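Local coordinates for AT-less polyketide synthase (Streptomyces platensis subsp. rosaceus, PDB 4TKT), which probably catalyses decarboxylative condensation of acyl units as a ketosynthase domain of the modular synthase that builds isomigrastatin, at residues G68-I73 against E251-V256; S140-Y145 against Y612-G617. All coordinates share one frame; numbering follows the deposited sequence.

How the contacts relate
Contact 1 is internal to the ketosynthase fold, whereas contact 2 brings the C-terminal tail back onto it; their centres lie about 18 Å apart, with nearest atoms about 4 Å from each other without touching. Along the chain they interleave: 68-73, 140-145, 251-256, then 612-617. Contact 1 is buried, about 9 Å from the centre of the chain, where a loop meets strand 252-260 of the large mixed sheet; contact 2 lies at the surface, about 25 Å from that centre, where the C-terminal tail reaches helix 142-151. Helix 93-109 touches both, through Val253 in contact 1 and through Tyr142 and Trp613 in contact 2. The tail thus packs back on the ketosynthase portion instead of trailing away.

Contact 1: G68-I73 against E251-V256; sequences GFLDGI and EGVGAV
Glu251 reaches along the loop 68-73 with its carboxylate, and Phe69, Leu70 and Ile73 gather round that group. Its CG lies anti to the carbonyl carbon (chi1 -69°) and the chain is extended beyond, which carries OE1 to the backbone N of Leu70, a hydrogen bond of 2.7 Å met nearly along the C-O axis. Two residues earlier, Gly68 O accepts a bond from Glu251 N at 2.5 Å, probably modelled a little too short, so backbone and side chain of one residue both grip the loop. The Phe69 ring presents its edge to OE1, with CD1 3.7 Å from Glu251 OE1, and the ring and carboxylate planes stand 74° apart. Leu70 slants across the aliphatic part, CG 3.7 Å from Glu251 CB, while its CD1 meets Val253 CG2 at 4.2 Å, the two side chains crossing at about a right angle. Ile73 brings CD1 to within 3.9 Å of Glu251 OE2. This joins a loop to the start of central strand 252-260 of the thiolase-type ketosynthase fold. The buried carboxylate is satisfied further by a salt bridge from Arg45 and a bond from Ser216 N, both to OE2, which would probably favour its ionised form.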
# COMPACT_ATOMS: atom_id res chain seq x y z
N GLY A 68 11.66 -4.25 11.49
CA GLY A 68 10.22 -4.23 11.34
C GLY A 68 9.84 -5.36 10.42
O GLY A 68 10.15 -5.33 9.22
N PHE A 69 9.19 -6.38 10.96
CA PHE A 69 8.95 -7.60 10.20
C PHE A 69 7.48 -7.87 9.92
O PHE A 69 6.62 -7.63 10.76
CB PHE A 69 9.55 -8.80 10.94
CG PHE A 69 11.05 -8.81 10.96
CD1 PHE A 69 11.76 -9.30 9.88
CD2 PHE A 69 11.74 -8.33 12.05
CE1 PHE A 69 13.14 -9.31 9.89
CE2 PHE A 69 13.12 -8.34 12.07
CZ PHE A 69 13.82 -8.83 10.98
N LEU A 70 7.21 -8.38 8.72
CA LEU A 70 5.90 -8.90 8.39
C LEU A 70 5.74 -10.29 8.98
O LEU A 70 6.71 -10.88 9.46
CB LEU A 70 5.70 -8.94 6.87
CG LEU A 70 5.80 -7.60 6.13
CD1 LEU A 70 5.40 -7.77 4.68
CD2 LEU A 70 4.95 -6.55 6.81
N ASP A 71 4.52 -10.82 8.96
CA ASP A 71 4.29 -12.18 9.42
C ASP A 71 3.93 -13.09 8.25
O ASP A 71 3.10 -12.74 7.41
CB ASP A 71 3.19 -12.23 10.48
CG ASP A 71 3.64 -11.66 11.81
OD1 ASP A 71 4.37 -12.37 12.54
OD2 ASP A 71 3.26 -10.52 12.13
N GLY A 72 4.58 -14.25 8.19
CA GLY A 72 4.30 -15.24 7.17
C GLY A 72 4.56 -14.75 5.76
O GLY A 72 3.65 -14.75 4.92
N ILE A 73 5.79 -14.34 5.48
CA ILE A 73 6.15 -13.86 4.15
C ILE A 73 6.31 -15.03 3.18
O ILE A 73 6.50 -14.83 1.98
CB ILE A 73 7.46 -13.04 4.17
CG1 ILE A 73 8.64 -13.91 4.58
CG2 ILE A 73 7.33 -11.84 5.09
CD1 ILE A 73 9.96 -13.19 4.49
N GLU A 251 10.29 -4.39 6.88
CA GLU A 251 9.62 -5.04 5.75
C GLU A 251 8.30 -4.36 5.44
O GLU A 251 7.65 -3.81 6.32
CB GLU A 251 9.37 -6.52 6.06
CG GLU A 251 10.62 -7.37 6.10
CD GLU A 251 10.32 -8.82 6.41
OE1 GLU A 251 9.33 -9.09 7.13
OE2 GLU A 251 11.06 -9.70 5.92
N GLY A 252 7.88 -4.40 4.17
CA GLY A 252 6.62 -3.79 3.80
C GLY A 252 6.24 -3.97 2.34
O GLY A 252 7.10 -4.04 1.46
N VAL A 253 4.94 -4.05 2.09
CA VAL A 253 4.40 -4.10 0.74
C VAL A 253 3.21 -3.16 0.64
O VAL A 253 2.30 -3.23 1.46
CB VAL A 253 3.95 -5.52 0.34
CG1 VAL A 253 3.68 -5.58 -1.16
CG2 VAL A 253 4.99 -6.56 0.73
N GLY A 254 3.21 -2.29 -0.36
CA GLY A 254 2.11 -1.36 -0.53
C GLY A 254 1.92 -0.95 -1.97
O GLY A 254 2.84 -1.07 -2.78
N ALA A 255 0.72 -0.46 -2.29
CA ALA A 255 0.42 0.01 -3.64
C ALA A 255 -0.76 0.97 -3.66
O ALA A 255 -1.61 0.95 -2.77
CB ALA A 255 0.15 -1.17 -4.55
N VAL A 256 -0.80 1.81 -4.69
CA VAL A 256 -1.94 2.67 -4.93
C VAL A 256 -2.40 2.53 -6.37
O VAL A 256 -1.60 2.28 -7.27
CB VAL A 256 -1.62 4.16 -4.64
CG1 VAL A 256 -1.58 4.42 -3.15
CG2 VAL A 256 -0.30 4.55 -5.29

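Contact 2: S140-Y145 against Y612-G617; sequences SEYQLY and YWYTDG
Tyr142 and Tyr145 stand one turn apart in helix 142-151, with Tyr145 N bonded to Tyr142 O, and face a type I beta turn running from Trp613 to Asp616. The turn is closed by Asp616 N to Trp613 O, and Asp616 OD2 takes a nearly straight bond (170°) from Trp613 N, which meets it from above the carboxylate plane. Tyr142 CG is anti to the backbone N (chi1 -157°), sending the ring out to the turn, where its edge points at the indole face in a T-shaped stack. The centroids of the Tyr142 ring and the six-membered ring of Trp613 are 4.9 Å apart, and Tyr142 CE1 comes within 3.7 Å of Trp613 CH2. Tyr142 OH lies 2.7 Å from Tyr614 N and is hydrogen-bonded to Ser89 O. Beyond strand 610-611 the C-terminal tail thus returns to the thiolase-type ketosynthase fold at helix 142-151, probably much as the post-AT linker does in related modular synthases; Tyr612 O bonds Arg96 of helix 93-109, and Ser89 OG is also bonded to Asp616 OD2. Tyr145 packs CB over one face of the Tyr614 ring in a CH-pi contact, 3.6 Å from its centroid, and Thr615 CG2 lies over the opposite face. The two tyrosine rings are nearly parallel, their planes at 11°, but slid apart so that they barely overlap. With an alanine in place of Tyr614 the ring between Tyr145 CB and Thr615 CG2 is gone, which would probably open a gap beside the helix. Tyr145 CE2 also approaches Trp613 CZ2 at 4.2 Å, and its hydroxyl bonds Val217 O.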
# COMPACT_ATOMS: atom_id res chain seq x y z
N SER A 140 17.38 -8.35 -4.22
CA SER A 140 17.10 -9.67 -4.77
C SER A 140 17.81 -10.73 -3.95
O SER A 140 18.74 -11.38 -4.44
CB SER A 140 17.53 -9.76 -6.24
OG SER A 140 16.71 -8.95 -7.05
N GLU A 141 17.38 -10.91 -2.71
CA GLU A 141 18.09 -11.74 -1.75
C GLU A 141 17.72 -13.22 -1.79
O GLU A 141 18.56 -14.07 -1.48
CB GLU A 141 17.87 -11.21 -0.34
CG GLU A 141 18.53 -9.89 -0.07
CD GLU A 141 18.40 -9.47 1.38
OE1 GLU A 141 17.27 -9.54 1.92
OE2 GLU A 141 19.43 -9.09 1.98
N TYR A 142 16.48 -13.53 -2.15
CA TYR A 142 16.00 -14.91 -2.20
C TYR A 142 16.94 -15.76 -3.04
O TYR A 142 17.30 -16.88 -2.68
CB TYR A 142 14.58 -14.96 -2.76
CG TYR A 142 13.78 -16.18 -2.36
CD1 TYR A 142 13.61 -16.54 -1.03
CD2 TYR A 142 13.16 -16.97 -3.33
CE1 TYR A 142 12.87 -17.65 -0.67
CE2 TYR A 142 12.42 -18.08 -2.98
CZ TYR A 142 12.27 -18.41 -1.65
OH TYR A 142 11.53 -19.52 -1.30
N GLN A 143 17.34 -15.18 -4.17
CA GLN A 143 18.37 -15.71 -5.06
C GLN A 143 19.59 -16.33 -4.34
O GLN A 143 20.11 -17.35 -4.77
CB GLN A 143 18.84 -14.57 -5.96
CG GLN A 143 19.53 -14.96 -7.23
CD GLN A 143 19.90 -13.75 -8.05
OE1 GLN A 143 19.80 -12.62 -7.58
NE2 GLN A 143 20.32 -13.98 -9.29
N LEU A 144 20.03 -15.69 -3.26
CA LEU A 144 21.23 -16.10 -2.55
C LEU A 144 21.10 -17.49 -1.93
O LEU A 144 22.08 -18.23 -1.82
CB LEU A 144 21.59 -15.08 -1.47
CG LEU A 144 21.86 -13.67 -1.99
CD1 LEU A 144 21.91 -12.68 -0.84
CD2 LEU A 144 23.16 -13.64 -2.77
N TYR A 145 19.89 -17.83 -1.51
CA TYR A 145 19.64 -19.13 -0.90
C TYR A 145 19.94 -20.26 -1.88
O TYR A 145 20.55 -21.26 -1.51
CB TYR A 145 18.20 -19.22 -0.39
CG TYR A 145 17.99 -18.53 0.94
CD1 TYR A 145 18.83 -18.81 2.02
CD2 TYR A 145 16.98 -17.60 1.12
CE1 TYR A 145 18.65 -18.18 3.24
CE2 TYR A 145 16.80 -16.97 2.33
CZ TYR A 145 17.63 -17.26 3.39
OH TYR A 145 17.45 -16.64 4.60
N TYR A 612 5.26 -21.57 1.35
CA TYR A 612 6.14 -21.97 0.26
C TYR A 612 7.53 -21.39 0.44
O TYR A 612 7.69 -20.20 0.69
CB TYR A 612 5.55 -21.54 -1.09
CG TYR A 612 4.22 -22.17 -1.39
CD1 TYR A 612 4.14 -23.41 -2.00
CD2 TYR A 612 3.04 -21.54 -1.04
CE1 TYR A 612 2.92 -24.00 -2.27
CE2 TYR A 612 1.81 -22.12 -1.30
CZ TYR A 612 1.76 -23.35 -1.92
OH TYR A 612 0.54 -23.92 -2.18
N TRP A 613 8.54 -22.25 0.30
CA TRP A 613 9.93 -21.82 0.45
C TRP A 613 10.82 -22.64 -0.48
O TRP A 613 10.42 -23.70 -0.95
CB TRP A 613 10.36 -21.97 1.91
CG TRP A 613 11.42 -20.99 2.34
CD1 TRP A 613 12.69 -21.29 2.75
CD2 TRP A 613 11.30 -19.57 2.41
NE1 TRP A 613 13.36 -20.14 3.07
CE2 TRP A 613 12.54 -19.06 2.87
CE3 TRP A 613 10.27 -18.67 2.12
CZ2 TRP A 613 12.77 -17.70 3.04
CZ3 TRP A 613 10.51 -17.31 2.30
CH2 TRP A 613 11.74 -16.85 2.75
N TYR A 614 12.03 -22.15 -0.73
CA TYR A 614 12.91 -22.76 -1.72
C TYR A 614 13.37 -24.17 -1.33
O TYR A 614 13.86 -24.93 -2.16
CB TYR A 614 14.13 -21.86 -1.97
CG TYR A 614 15.20 -21.99 -0.91
CD1 TYR A 614 15.07 -21.34 0.31
CD2 TYR A 614 16.34 -22.76 -1.13
CE1 TYR A 614 16.03 -21.46 1.29
CE2 TYR A 614 17.31 -22.88 -0.16
CZ TYR A 614 17.15 -22.23 1.05
OH TYR A 614 18.12 -22.35 2.01
N THR A 615 13.22 -24.51 -0.05
CA THR A 615 13.68 -25.81 0.43
C THR A 615 12.62 -26.89 0.24
O THR A 615 12.87 -28.07 0.51
CB THR A 615 14.07 -25.76 1.91
OG1 THR A 615 13.03 -25.13 2.66
CG2 THR A 615 15.35 -24.97 2.09
N ASP A 616 11.44 -26.50 -0.24
CA ASP A 616 10.35 -27.44 -0.48
C ASP A 616 10.77 -28.54 -1.46
O ASP A 616 11.20 -28.26 -2.58
CB ASP A 616 9.12 -26.71 -1.02
CG ASP A 616 8.50 -25.76 0.01
OD1 ASP A 616 8.84 -25.87 1.21
OD2 ASP A 616 7.66 -24.92 -0.39
N GLY A 617 10.65 -29.79 -1.02
CA GLY A 617 10.96 -30.93 -1.87
C GLY A 617 12.44 -31.27 -1.92
O GLY A 617 12.82 -32.37 -2.34